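Local coordinates for CarG (PDB 4O7J), which probably contributes to the intrinsic carbapenem resistance of Serratia and is a structural homologue of lysozyme inhibitors, at residues Y90-R95 with E145-V150; L109-F114 with E152-R157; Y23-Q28 with T41-R46; T33-L38 with S72-V77; F102-V107 with S139-D144. All coordinates share one frame; numbering follows the deposited sequence. Where two conformers were deposited one is given.

Contact 1. Residues Y90-R95 with E145-V150; sequences YLVTAR and EAYQEV
Y147 reaches from a 3-10 segment to the strand residues V92 and A94, and its hydroxyl carries the polar part of the contact. Y147 OH donates to V92 O at 2.7 Å, meeting that oxygen 31° from its carbonyl plane. The same hydroxyl accepts from A94 N, but only weakly, at 3.4 Å. A tyrosine suits this buried place because a single OH can both give and take a bond, while its ring fills space among apolar groups.

The apolar part lies around that ring. With CG set beside its own backbone N (chi1 -73°), Y147 brings CE1 to 3.9 Å from V92 CG1, which sits at the ring edge, in plane. The small methyl of A94 leaves room for the phenol end, its CB lying 3.8 Å from Y147 CZ. V150 adds a looser touch on V92.

The 145-150 segment thus lies against one face of the four-stranded sheet: Y147 and V150 also touch strand 78-85, and A146 touches V107 on strand 107-116.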
# COMPACT_ATOMS: atom_id res chain seq x y z
N TYR A 90 9.06 15.37 6.91
CA TYR A 90 7.72 15.96 6.89
C TYR A 90 7.07 15.63 5.59
O TYR A 90 7.69 15.69 4.52
CB TYR A 90 7.79 17.44 7.01
CG TYR A 90 8.54 17.90 8.21
CD1 TYR A 90 7.91 18.01 9.46
CD2 TYR A 90 9.90 18.12 8.15
CE1 TYR A 90 8.61 18.40 10.56
CE2 TYR A 90 10.60 18.53 9.27
CZ TYR A 90 9.95 18.64 10.45
OH TYR A 90 10.61 19.01 11.62
N LEU A 91 5.90 15.10 5.69
CA LEU A 91 5.07 14.83 4.53
C LEU A 91 4.12 16.00 4.32
O LEU A 91 3.42 16.38 5.26
CB LEU A 91 4.32 13.55 4.75
CG LEU A 91 3.45 13.14 3.55
CD1 LEU A 91 4.23 12.89 2.25
CD2 LEU A 91 2.68 11.90 3.96
N VAL A 92 4.06 16.54 3.13
CA VAL A 92 3.28 17.72 2.82
C VAL A 92 2.33 17.45 1.69
O VAL A 92 2.73 17.10 0.56
CB VAL A 92 4.16 18.90 2.48
CG1 VAL A 92 3.28 20.16 2.33
CG2 VAL A 92 5.18 19.11 3.61
N THR A 93 1.04 17.55 2.01
CA THR A 93 -0.02 17.33 1.04
C THR A 93 -0.42 18.69 0.50
O THR A 93 -0.81 19.57 1.28
CB THR A 93 -1.25 16.57 1.61
OG1 THR A 93 -0.83 15.27 2.04
CG2 THR A 93 -2.35 16.38 0.56
N ALA A 94 -0.34 18.87 -0.82
CA ALA A 94 -0.89 20.07 -1.47
C ALA A 94 -2.25 19.71 -2.06
O ALA A 94 -2.37 18.72 -2.85
CB ALA A 94 0.02 20.51 -2.54
N ARG A 95 -3.28 20.51 -1.78
CA ARG A 95 -4.59 20.20 -2.31
C ARG A 95 -5.24 21.51 -2.80
O ARG A 95 -5.24 22.48 -2.07
CB ARG A 95 -5.48 19.57 -1.21
CG ARG A 95 -6.88 19.17 -1.69
CD ARG A 95 -7.67 18.30 -0.73
NE ARG A 95 -8.03 19.09 0.43
CZ ARG A 95 -9.07 19.95 0.51
NH1 ARG A 95 -9.93 20.12 -0.49
NH2 ARG A 95 -9.24 20.64 1.62
N GLU A 145 2.44 23.03 -7.76
CA GLU A 145 3.10 24.32 -7.88
C GLU A 145 3.29 25.05 -6.53
O GLU A 145 4.20 25.82 -6.40
CB GLU A 145 2.39 25.19 -8.89
CG GLU A 145 2.44 24.77 -10.34
CD GLU A 145 1.56 25.74 -11.12
OE1 GLU A 145 0.41 25.42 -11.34
OE2 GLU A 145 2.01 26.90 -11.32
N ALA A 146 2.42 24.80 -5.57
CA ALA A 146 2.46 25.44 -4.28
C ALA A 146 3.67 24.98 -3.44
O ALA A 146 4.01 25.59 -2.47
CB ALA A 146 1.18 25.20 -3.50
N TYR A 147 4.33 23.90 -3.84
CA TYR A 147 5.50 23.40 -3.04
C TYR A 147 6.65 24.42 -3.16
O TYR A 147 7.57 24.42 -2.35
CB TYR A 147 6.01 22.03 -3.52
CG TYR A 147 5.11 20.90 -3.16
CD1 TYR A 147 4.76 20.67 -1.85
CD2 TYR A 147 4.61 20.05 -4.09
CE1 TYR A 147 3.88 19.71 -1.49
CE2 TYR A 147 3.76 19.05 -3.74
CZ TYR A 147 3.40 18.88 -2.42
OH TYR A 147 2.59 17.82 -2.09
N GLN A 148 6.57 25.29 -4.14
CA GLN A 148 7.58 26.40 -4.25
C GLN A 148 7.54 27.30 -3.01
O GLN A 148 8.52 28.00 -2.73
CB GLN A 148 7.28 27.19 -5.52
CG GLN A 148 7.28 26.28 -6.78
CD GLN A 148 6.53 26.75 -8.06
OE1 GLN A 148 5.62 27.57 -8.03
NE2 GLN A 148 6.93 26.16 -9.20
N GLU A 149 6.42 27.34 -2.27
CA GLU A 149 6.34 28.17 -1.08
C GLU A 149 6.81 27.44 0.21
O GLU A 149 6.82 28.03 1.28
CB GLU A 149 4.89 28.66 -0.84
CG GLU A 149 4.30 29.36 -2.06
CD GLU A 149 2.93 30.05 -1.80
OE1 GLU A 149 2.57 30.26 -0.65
OE2 GLU A 149 2.21 30.33 -2.82
N VAL A 150 7.13 26.17 0.12
CA VAL A 150 7.44 25.47 1.36
C VAL A 150 8.82 25.92 1.87
O VAL A 150 9.76 26.06 1.11
CB VAL A 150 7.34 23.96 1.29
CG1 VAL A 150 5.92 23.54 1.06
CG2 VAL A 150 8.26 23.41 0.26

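Contact 2. Residues L109-F114 with E152-R157; sequences LTIYRF and EAMLTR
M154 and L155, which pack on I111, belong to a short C-terminal helix whose carbonyl oxygen E152 O is gripped by three groups. T156 N donates to E152 O at 3.2 Å, while L155 N and T156 OG1 add weak bonds to the same atom. T156 is the first residue to leave helical geometry, and its hydroxyl adds only a weak bond at that end.

Across the contact the meeting is apolar. I111 CD1 comes within 3.6 Å of L155 CD2, the two side chains crossing at about a right angle. The same methyl lies 4.1 Å from M154 SD, and L109 CD1 approaches that sulfur at 3.9 Å. Methionine suits this place: the extended chi1 and chi2 (-175° and -169°) carry SD out to L109 CD1, and the bend at chi3 brings CE to the same methyl of L109. The branched I111 meets both helix residues, since its CG2 also lies near L155 CD2.

At the more open end, R113 CD touches R157 CD at 3.7 Å. Their guanidinium planes are 31° apart, and the like charges keep some distance, with R113 NE 4.6 Å from R157 NH2. R157 is poorly ordered, so this part is less certain.

Here a single helical turn, reaching F83 and I85 as well, lies on one face of an antiparallel four-stranded beta meander.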
# COMPACT_ATOMS: atom_id res chain seq x y z
N LEU A 109 -1.72 23.56 2.12
CA LEU A 109 -0.57 22.69 2.40
C LEU A 109 -0.68 22.17 3.76
O LEU A 109 -0.71 22.96 4.70
CB LEU A 109 0.74 23.44 2.22
CG LEU A 109 1.12 23.94 0.82
CD1 LEU A 109 2.12 25.07 0.93
CD2 LEU A 109 1.62 22.82 -0.11
N THR A 110 -0.88 20.83 3.85
CA THR A 110 -1.05 20.13 5.13
C THR A 110 0.28 19.46 5.41
O THR A 110 0.80 18.70 4.58
CB THR A 110 -2.17 19.12 5.14
OG1 THR A 110 -3.32 19.78 4.67
CG2 THR A 110 -2.39 18.53 6.51
N ILE A 111 0.88 19.83 6.53
CA ILE A 111 2.17 19.36 6.98
C ILE A 111 1.95 18.29 8.00
O ILE A 111 1.32 18.52 9.08
CB ILE A 111 2.95 20.52 7.67
CG1 ILE A 111 2.94 21.82 6.86
CG2 ILE A 111 4.34 20.06 8.08
CD1 ILE A 111 3.64 21.73 5.55
N TYR A 112 2.53 17.11 7.74
CA TYR A 112 2.46 16.00 8.68
C TYR A 112 3.83 15.70 9.23
O TYR A 112 4.83 15.76 8.50
CB TYR A 112 1.98 14.73 8.02
CG TYR A 112 0.58 14.75 7.49
CD1 TYR A 112 -0.51 14.47 8.35
CD2 TYR A 112 0.31 15.15 6.21
CE1 TYR A 112 -1.81 14.52 7.86
CE2 TYR A 112 -0.97 15.21 5.72
CZ TYR A 112 -2.03 14.90 6.55
OH TYR A 112 -3.28 14.94 6.07
N ARG A 113 3.88 15.38 10.52
CA ARG A 113 5.11 14.97 11.12
C ARG A 113 4.94 13.52 11.58
O ARG A 113 3.80 13.02 11.83
CB ARG A 113 5.45 15.91 12.31
CG ARG A 113 4.51 15.66 13.46
CD ARG A 113 4.78 16.44 14.71
NE ARG A 113 4.03 15.81 15.79
CZ ARG A 113 2.71 15.93 15.97
NH1 ARG A 113 1.96 16.72 15.17
NH2 ARG A 113 2.16 15.27 17.00
N PHE A 114 6.06 12.85 11.77
CA PHE A 114 6.07 11.48 12.20
C PHE A 114 5.68 11.36 13.68
O PHE A 114 6.25 12.07 14.52
CB PHE A 114 7.40 10.88 11.97
CG PHE A 114 7.42 9.45 12.24
CD1 PHE A 114 7.69 8.95 13.51
CD2 PHE A 114 7.10 8.56 11.21
CE1 PHE A 114 7.65 7.59 13.75
CE2 PHE A 114 7.08 7.23 11.42
CZ PHE A 114 7.35 6.73 12.70
N GLU A 152 11.53 26.10 5.70
CA GLU A 152 11.82 25.61 7.02
C GLU A 152 10.78 26.03 8.06
O GLU A 152 10.32 25.21 8.94
CB GLU A 152 13.30 25.97 7.39
CG GLU A 152 13.85 27.36 6.98
CD GLU A 152 13.76 27.80 5.49
OE1 GLU A 152 13.82 26.97 4.53
OE2 GLU A 152 13.66 29.05 5.27
N ALA A 153 10.36 27.31 8.01
CA ALA A 153 9.48 27.84 9.02
C ALA A 153 8.06 27.26 8.95
O ALA A 153 7.38 27.17 9.92
CB ALA A 153 9.40 29.39 8.91
N MET A 154 7.66 26.92 7.76
CA MET A 154 6.38 26.27 7.56
C MET A 154 6.38 24.86 8.15
O MET A 154 5.36 24.41 8.62
CB MET A 154 6.04 26.26 6.05
CG MET A 154 4.67 25.71 5.74
SD MET A 154 4.43 25.44 4.00
CE MET A 154 4.53 27.14 3.41
N LEU A 155 7.52 24.16 8.09
CA LEU A 155 7.55 22.75 8.44
C LEU A 155 7.66 22.48 9.92
O LEU A 155 6.99 21.60 10.44
CB LEU A 155 8.64 22.00 7.69
CG LEU A 155 8.50 22.05 6.16
CD1 LEU A 155 9.70 21.39 5.54
CD2 LEU A 155 7.22 21.37 5.70
N THR A 156 8.45 23.26 10.64
CA THR A 156 8.75 22.89 12.04
C THR A 156 7.79 23.55 13.05
O THR A 156 7.31 24.65 12.81
CB THR A 156 10.23 23.19 12.34
OG1 THR A 156 10.44 24.60 12.30
CG2 THR A 156 11.12 22.58 11.29
N ARG A 157 7.47 22.87 14.15
CA ARG A 157 6.40 23.32 15.07
C ARG A 157 6.83 24.56 15.86
O ARG A 157 6.05 25.51 16.00
CB ARG A 157 5.96 22.24 16.08
CG ARG A 157 5.31 20.97 15.54
CD ARG A 157 6.22 19.72 15.67
NE ARG A 157 7.44 19.81 14.85
CZ ARG A 157 8.36 18.86 14.77
NH1 ARG A 157 9.42 19.07 14.02
NH2 ARG A 157 8.22 17.71 15.40

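Contact 3. Residues Y23-Q28 with T41-R46; sequences YVVLAQ and TFFIHR
F43 packs against Y23 and V25, and can be followed outward from its backbone. Its CB lies 3.8 Å from Y23 CD2, and its CD1 then passes Y23 CB at 3.9 Å. Farther out, F43 CE1 meets V25 CG2 at 3.9 Å. This spread follows from a chi1 of -57°, which sets CG beside the backbone N and lays the ring back along its own strand toward T41, so that its CD1-CE1 edge passes first Y23 and then V25; the broad phenyl thus bridges two residues. Both rings share a face with T41, whereas V24 and F42 run alongside each other on the other face, with V24 CG1 3.8 Å from F42 CE2.

Between the two faces the backbones form a regular antiparallel ladder. Y23 and F43 make a hydrogen-bonded pair, with Y23 N to F43 O at 2.7 Å, and V25 with T41 makes another; V24 with F42 is the non-hydrogen-bonded pair between them. A water donates to V25 O at 2.9 Å and also bonds T41 OG1, whose own partner elsewhere is T63. Beta-branched and aromatic residues suit such extended chains.

These strands form a hairpin, flanked by strand 9-13 beside 22-29 and by strand 51-53 beside 37-45. The Y23-F43 face turns to the second subunit: Y23 OH bonds V10 N there, and F43 packs on A27 of that chain.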
# COMPACT_ATOMS: atom_id res chain seq x y z
N TYR A 23 11.35 2.12 4.67
CA TYR A 23 11.13 2.14 3.22
C TYR A 23 10.17 3.23 2.90
O TYR A 23 9.08 3.36 3.57
CB TYR A 23 10.46 0.90 2.69
CG TYR A 23 11.14 -0.43 2.87
CD1 TYR A 23 12.50 -0.59 2.95
CD2 TYR A 23 10.32 -1.59 2.89
CE1 TYR A 23 13.08 -1.91 3.07
CE2 TYR A 23 10.87 -2.84 3.02
CZ TYR A 23 12.24 -3.00 3.09
OH TYR A 23 12.62 -4.32 3.19
N VAL A 24 10.53 4.04 1.90
CA VAL A 24 9.54 4.93 1.22
C VAL A 24 9.50 4.42 -0.18
O VAL A 24 10.52 4.49 -0.92
CB VAL A 24 9.98 6.38 1.24
CG1 VAL A 24 8.94 7.28 0.59
CG2 VAL A 24 10.28 6.78 2.65
N VAL A 25 8.35 3.92 -0.60
CA VAL A 25 8.23 3.35 -1.90
C VAL A 25 7.48 4.30 -2.78
O VAL A 25 6.30 4.67 -2.52
CB VAL A 25 7.54 1.96 -1.88
CG1 VAL A 25 7.58 1.38 -3.26
CG2 VAL A 25 8.26 1.03 -0.90
N LEU A 26 8.14 4.73 -3.85
CA LEU A 26 7.52 5.55 -4.88
C LEU A 26 7.10 4.67 -6.03
O LEU A 26 7.95 4.00 -6.67
CB LEU A 26 8.54 6.58 -5.34
CG LEU A 26 8.11 7.49 -6.50
CD1 LEU A 26 6.92 8.31 -6.04
CD2 LEU A 26 9.31 8.31 -7.04
N ALA A 27 5.84 4.71 -6.38
CA ALA A 27 5.29 3.85 -7.40
C ALA A 27 4.15 4.56 -8.08
O ALA A 27 3.80 5.68 -7.70
CB ALA A 27 4.80 2.55 -6.77
N GLN A 28 3.57 3.93 -9.09
CA GLN A 28 2.43 4.49 -9.78
C GLN A 28 1.34 3.46 -9.95
O GLN A 28 1.63 2.26 -10.11
CB GLN A 28 2.95 5.00 -11.15
CG GLN A 28 3.56 3.93 -12.03
CD GLN A 28 4.44 4.53 -13.12
OE1 GLN A 28 5.49 5.07 -12.83
NE2 GLN A 28 4.07 4.33 -14.37
N THR A 41 4.21 4.94 -0.45
CA THR A 41 3.86 3.95 0.58
C THR A 41 5.05 3.89 1.58
O THR A 41 6.20 3.86 1.16
CB THR A 41 3.56 2.57 -0.07
OG1 THR A 41 2.64 2.72 -1.17
CG2 THR A 41 2.88 1.62 0.99
N PHE A 42 4.75 3.98 2.89
CA PHE A 42 5.72 4.06 3.99
C PHE A 42 5.73 2.81 4.83
O PHE A 42 4.72 2.35 5.28
CB PHE A 42 5.46 5.26 4.87
CG PHE A 42 5.57 6.61 4.16
CD1 PHE A 42 4.46 7.13 3.54
CD2 PHE A 42 6.75 7.29 4.15
CE1 PHE A 42 4.51 8.31 2.85
CE2 PHE A 42 6.83 8.51 3.48
CZ PHE A 42 5.72 8.99 2.80
N PHE A 43 6.93 2.27 5.05
CA PHE A 43 7.11 1.11 5.87
C PHE A 43 8.20 1.38 6.88
O PHE A 43 9.38 1.49 6.47
CB PHE A 43 7.50 -0.13 5.05
CG PHE A 43 6.53 -0.49 3.97
CD1 PHE A 43 6.63 0.07 2.74
CD2 PHE A 43 5.58 -1.50 4.16
CE1 PHE A 43 5.78 -0.28 1.75
CE2 PHE A 43 4.69 -1.83 3.16
CZ PHE A 43 4.76 -1.19 1.96
N ILE A 44 7.86 1.27 8.16
CA ILE A 44 8.77 1.57 9.27
C ILE A 44 9.43 0.26 9.78
O ILE A 44 8.74 -0.76 10.00
CB ILE A 44 8.08 2.20 10.42
CG1 ILE A 44 7.49 3.56 10.00
CG2 ILE A 44 9.06 2.37 11.59
CD1 ILE A 44 8.50 4.54 9.42
N HIS A 45 10.71 0.28 9.84
CA HIS A 45 11.46 -0.93 10.20
C HIS A 45 11.35 -1.09 11.74
O HIS A 45 11.67 -0.17 12.49
CB HIS A 45 12.88 -0.71 9.74
CG HIS A 45 13.78 -1.90 9.86
ND1 HIS A 45 15.02 -1.94 9.24
CD2 HIS A 45 13.64 -3.09 10.49
CE1 HIS A 45 15.59 -3.11 9.48
NE2 HIS A 45 14.79 -3.82 10.24
N ARG A 46 10.92 -2.26 12.20
CA ARG A 46 10.79 -2.52 13.63
C ARG A 46 12.01 -3.21 14.23
O ARG A 46 12.70 -3.93 13.55
CB ARG A 46 9.59 -3.43 13.90
CG ARG A 46 8.26 -2.88 13.43
CD ARG A 46 7.23 -4.01 13.30
NE ARG A 46 7.19 -4.75 14.53
CZ ARG A 46 6.47 -4.43 15.61
NH1 ARG A 46 5.62 -3.39 15.60
NH2 ARG A 46 6.58 -5.18 16.72
O HOH W 1 3.81 3.48 -3.47

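Contact 4. Residues T33-L38 with S72-V77; sequences TSHPNL and SADFLV
H35 and D74 make the close part of this surface contact. H35 NE2 donates to D74 OD1 at 3.0 Å, a bent bond of 133° at the hydrogen. The acceptor lies almost in the imidazole plane, although ring and carboxylate are turned 77° against each other. With CG anti to its carbonyl carbon (chi1 -54°), H35 brings its ring to the 72-77 loop. Histidine suits the place because its ring carries an N-H at the far end. A73 O is also 3.0 Å from H35 NE2, but at a poor angle for a bond; that carbonyl is taken by R68 NH2.

The solvent side is looser. S34 OG lies 3.5 Å from S72 CA, and the two serine hydroxyls stay 3.8 Å apart without bonding. S34 OG makes a weak bond to A71 O, in keeping with small polar residues on an exposed loop.

The contact ties the chain leading into strand 37-45 to the loop between strands 64-65 and 78-85.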
# COMPACT_ATOMS: atom_id res chain seq x y z
N THR A 33 -4.76 5.05 -18.57
CA THR A 33 -5.12 6.47 -18.67
C THR A 33 -3.85 7.18 -19.19
O THR A 33 -2.79 6.60 -19.11
CB THR A 33 -5.52 7.05 -17.26
OG1 THR A 33 -6.67 6.34 -16.73
CG2 THR A 33 -5.93 8.49 -17.38
N SER A 34 -3.95 8.45 -19.61
CA SER A 34 -2.78 9.24 -20.07
C SER A 34 -1.72 9.54 -19.02
O SER A 34 -0.54 9.74 -19.36
CB SER A 34 -3.20 10.58 -20.81
OG SER A 34 -4.44 11.09 -20.37
N HIS A 35 -2.11 9.50 -17.74
CA HIS A 35 -1.18 9.74 -16.65
C HIS A 35 -1.25 8.65 -15.61
O HIS A 35 -2.31 8.37 -15.10
CB HIS A 35 -1.57 11.02 -15.93
CG HIS A 35 -1.69 12.18 -16.84
ND1 HIS A 35 -0.61 12.77 -17.43
CD2 HIS A 35 -2.78 12.86 -17.28
CE1 HIS A 35 -1.01 13.77 -18.20
NE2 HIS A 35 -2.32 13.85 -18.12
N PRO A 36 -0.16 8.02 -15.26
CA PRO A 36 -0.12 7.29 -13.99
C PRO A 36 -0.34 8.17 -12.78
O PRO A 36 0.04 9.30 -12.73
CB PRO A 36 1.29 6.76 -13.91
CG PRO A 36 1.91 7.03 -15.21
CD PRO A 36 1.15 8.10 -15.87
N ASN A 37 -0.99 7.58 -11.80
CA ASN A 37 -1.15 8.15 -10.51
C ASN A 37 0.02 7.75 -9.65
O ASN A 37 0.20 6.61 -9.38
CB ASN A 37 -2.41 7.61 -9.90
CG ASN A 37 -3.12 8.64 -9.16
OD1 ASN A 37 -4.12 9.18 -9.60
ND2 ASN A 37 -2.54 9.01 -8.09
N LEU A 38 0.83 8.72 -9.26
CA LEU A 38 1.98 8.44 -8.42
C LEU A 38 1.54 8.33 -6.97
O LEU A 38 0.65 9.06 -6.50
CB LEU A 38 2.99 9.56 -8.55
CG LEU A 38 3.69 9.73 -9.88
CD1 LEU A 38 4.75 10.80 -9.70
CD2 LEU A 38 4.31 8.44 -10.33
N SER A 72 -7.53 12.92 -18.43
CA SER A 72 -6.60 13.61 -19.30
C SER A 72 -6.10 14.96 -18.81
O SER A 72 -5.36 15.59 -19.52
CB SER A 72 -7.22 13.77 -20.68
OG SER A 72 -7.90 12.56 -21.01
N ALA A 73 -6.53 15.39 -17.63
CA ALA A 73 -6.05 16.65 -17.10
C ALA A 73 -4.52 16.68 -16.93
O ALA A 73 -3.94 15.76 -16.47
CB ALA A 73 -6.77 16.99 -15.82
N ASP A 74 -3.92 17.78 -17.34
CA ASP A 74 -2.49 17.98 -17.21
C ASP A 74 -2.16 18.87 -15.98
O ASP A 74 -1.30 19.68 -15.99
CB ASP A 74 -1.94 18.51 -18.54
CG ASP A 74 -2.41 17.65 -19.74
OD1 ASP A 74 -2.46 16.43 -19.63
OD2 ASP A 74 -2.76 18.20 -20.79
N PHE A 75 -2.89 18.64 -14.91
CA PHE A 75 -2.56 19.25 -13.65
C PHE A 75 -3.06 18.40 -12.52
O PHE A 75 -3.90 17.62 -12.73
CB PHE A 75 -3.14 20.65 -13.59
CG PHE A 75 -4.62 20.71 -13.65
CD1 PHE A 75 -5.29 20.80 -14.86
CD2 PHE A 75 -5.37 20.70 -12.50
CE1 PHE A 75 -6.64 20.87 -14.90
CE2 PHE A 75 -6.73 20.75 -12.56
CZ PHE A 75 -7.36 20.82 -13.76
N LEU A 76 -2.49 18.58 -11.35
CA LEU A 76 -2.88 17.86 -10.18
C LEU A 76 -3.86 18.72 -9.37
O LEU A 76 -3.64 19.93 -9.14
CB LEU A 76 -1.66 17.57 -9.35
CG LEU A 76 -0.67 16.59 -10.04
CD1 LEU A 76 0.54 16.41 -9.17
CD2 LEU A 76 -1.33 15.27 -10.30
N VAL A 77 -4.82 18.04 -8.80
CA VAL A 77 -5.67 18.55 -7.75
C VAL A 77 -5.13 18.23 -6.32
O VAL A 77 -5.42 18.94 -5.39
CB VAL A 77 -7.14 18.15 -7.94
CG1 VAL A 77 -7.70 18.76 -9.25
CG2 VAL A 77 -7.27 16.66 -8.01

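Contact 5. Residues F102-V107 with S139-D144; sequences FDVGKV and SYQSAD
V104 and Q141 cross at about a right angle beside a single antiparallel beta bridge, the hydrogen-bonded pair G105 with Y140, that joins two loops. Y140 N donates to G105 O at 2.9 Å, and G105 N returns a bond to Y140 O at 3.1 Å. Glycine, without a side chain, readily takes the almost fully stretched backbone found here.

V104 straddles the partner loop with its two methyls. CG1 presses on S139 OG at 3.3 Å, while CG2 lies 3.6 Å from Q141 OE1. A branched valine can thus touch both neighbours of Y140.

Deeper in, V107 also stands across Y140. Its CG2 meets the ring edge near the ring plane, 4.0 Å from Y140 CD2, and its CG1 turns to A143. The phenol end of Y140 looks elsewhere, its OH bonding E149 OE2.

Q141 leaves the backbone with CG opposite its N (chi1 -180°) and bends at chi2, which returns its amide to the 102-107 loop. There NE2 donates to F102 O at 2.8 Å, in the plane of the amide but 40° above that of the carbonyl. One water completes the link, donating to both F102 O and Q141 OE1.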
# COMPACT_ATOMS: atom_id res chain seq x y z
N PHE A 102 -11.03 23.10 -11.71
CA PHE A 102 -10.41 23.31 -13.00
C PHE A 102 -9.67 24.65 -13.09
O PHE A 102 -8.69 24.78 -13.82
CB PHE A 102 -11.47 23.24 -14.08
CG PHE A 102 -10.94 23.38 -15.48
CD1 PHE A 102 -10.37 22.28 -16.14
CD2 PHE A 102 -10.95 24.61 -16.12
CE1 PHE A 102 -9.84 22.41 -17.41
CE2 PHE A 102 -10.42 24.74 -17.41
CZ PHE A 102 -9.92 23.63 -18.05
N ASP A 103 -10.16 25.66 -12.43
CA ASP A 103 -9.55 26.97 -12.63
C ASP A 103 -8.38 27.12 -11.64
O ASP A 103 -8.25 26.36 -10.65
CB ASP A 103 -10.55 28.10 -12.43
CG ASP A 103 -11.50 28.27 -13.67
OD1 ASP A 103 -10.98 28.46 -14.82
OD2 ASP A 103 -12.73 28.19 -13.44
N VAL A 104 -7.59 28.14 -11.92
CA VAL A 104 -6.47 28.53 -11.05
C VAL A 104 -7.13 28.91 -9.78
O VAL A 104 -8.14 29.59 -9.80
CB VAL A 104 -5.70 29.70 -11.63
CG1 VAL A 104 -4.77 30.35 -10.59
CG2 VAL A 104 -4.99 29.28 -12.87
N GLY A 105 -6.60 28.46 -8.66
CA GLY A 105 -7.31 28.64 -7.38
C GLY A 105 -6.44 28.39 -6.15
O GLY A 105 -5.24 28.10 -6.26
N LYS A 106 -7.06 28.48 -5.00
CA LYS A 106 -6.35 28.33 -3.74
C LYS A 106 -5.89 26.91 -3.49
O LYS A 106 -6.52 25.95 -3.95
CB LYS A 106 -7.21 28.74 -2.51
CG LYS A 106 -7.42 30.23 -2.37
CD LYS A 106 -8.16 30.46 -1.04
CE LYS A 106 -8.75 31.84 -0.97
NZ LYS A 106 -7.69 32.84 -0.71
N VAL A 107 -4.74 26.79 -2.86
CA VAL A 107 -4.14 25.51 -2.59
C VAL A 107 -3.81 25.54 -1.12
O VAL A 107 -3.22 26.54 -0.64
CB VAL A 107 -2.83 25.23 -3.43
CG1 VAL A 107 -2.21 23.92 -2.96
CG2 VAL A 107 -3.07 25.23 -4.91
N SER A 139 -2.45 31.69 -5.90
CA SER A 139 -3.35 30.73 -6.51
C SER A 139 -2.65 30.05 -7.71
O SER A 139 -1.77 30.65 -8.37
CB SER A 139 -4.63 31.43 -6.91
OG SER A 139 -4.34 32.33 -7.96
N TYR A 140 -2.95 28.76 -7.94
CA TYR A 140 -2.19 27.92 -8.88
C TYR A 140 -3.14 27.04 -9.67
O TYR A 140 -4.19 26.66 -9.18
CB TYR A 140 -1.21 26.97 -8.13
CG TYR A 140 -0.11 27.66 -7.35
CD1 TYR A 140 1.00 28.19 -8.00
CD2 TYR A 140 -0.21 27.81 -6.00
CE1 TYR A 140 2.05 28.81 -7.28
CE2 TYR A 140 0.81 28.40 -5.28
CZ TYR A 140 1.92 28.93 -5.93
OH TYR A 140 2.89 29.52 -5.18
N GLN A 141 -2.71 26.67 -10.85
CA GLN A 141 -3.40 25.71 -11.67
C GLN A 141 -3.21 24.25 -11.11
O GLN A 141 -4.17 23.51 -11.14
CB GLN A 141 -2.90 25.75 -13.09
CG GLN A 141 -3.57 24.78 -14.04
CD GLN A 141 -5.03 25.06 -14.21
OE1 GLN A 141 -5.36 26.14 -14.69
NE2 GLN A 141 -5.94 24.10 -13.82
N SER A 142 -2.01 23.90 -10.71
CA SER A 142 -1.70 22.54 -10.29
C SER A 142 -1.19 22.58 -8.87
O SER A 142 -0.45 23.52 -8.47
CB SER A 142 -0.64 21.93 -11.26
OG SER A 142 -0.47 20.54 -11.00
N ALA A 143 -1.67 21.66 -8.04
CA ALA A 143 -1.39 21.71 -6.59
C ALA A 143 0.09 21.64 -6.27
O ALA A 143 0.56 22.32 -5.36
CB ALA A 143 -2.13 20.58 -5.85
N ASP A 144 0.85 20.90 -7.08
CA ASP A 144 2.29 20.74 -6.88
C ASP A 144 3.05 22.08 -7.07
O ASP A 144 4.16 22.22 -6.53
CB ASP A 144 2.87 19.70 -7.83
CG ASP A 144 2.52 20.00 -9.25
OD1 ASP A 144 1.30 20.02 -9.52
OD2 ASP A 144 3.42 20.26 -10.05
O HOH W 2 -7.85 26.65 -15.85

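Contacts 1 and 2 lie 10 Å apart, centre to centre, and share the four-stranded sheet, where L91 O and Y112 N are 2.7 Å apart in a probable hydrogen bond between neighbouring strands. Contact 5 packs on contact 1, with A94 CB 3.4 Å from A143 O, and meets contact 4 at L76 O and A143 N, 2.8 Å apart. Contact 3 belongs to the other sheet; F42 and I44 on it touch L91 of contact 1 and F114 of contact 2. Contacts 3 and 4 share strand 37-45. The sodium ion, bound at D14, N16, D18, L20 and D22, lies about 10 Å from the side chain of Y23 in contact 3.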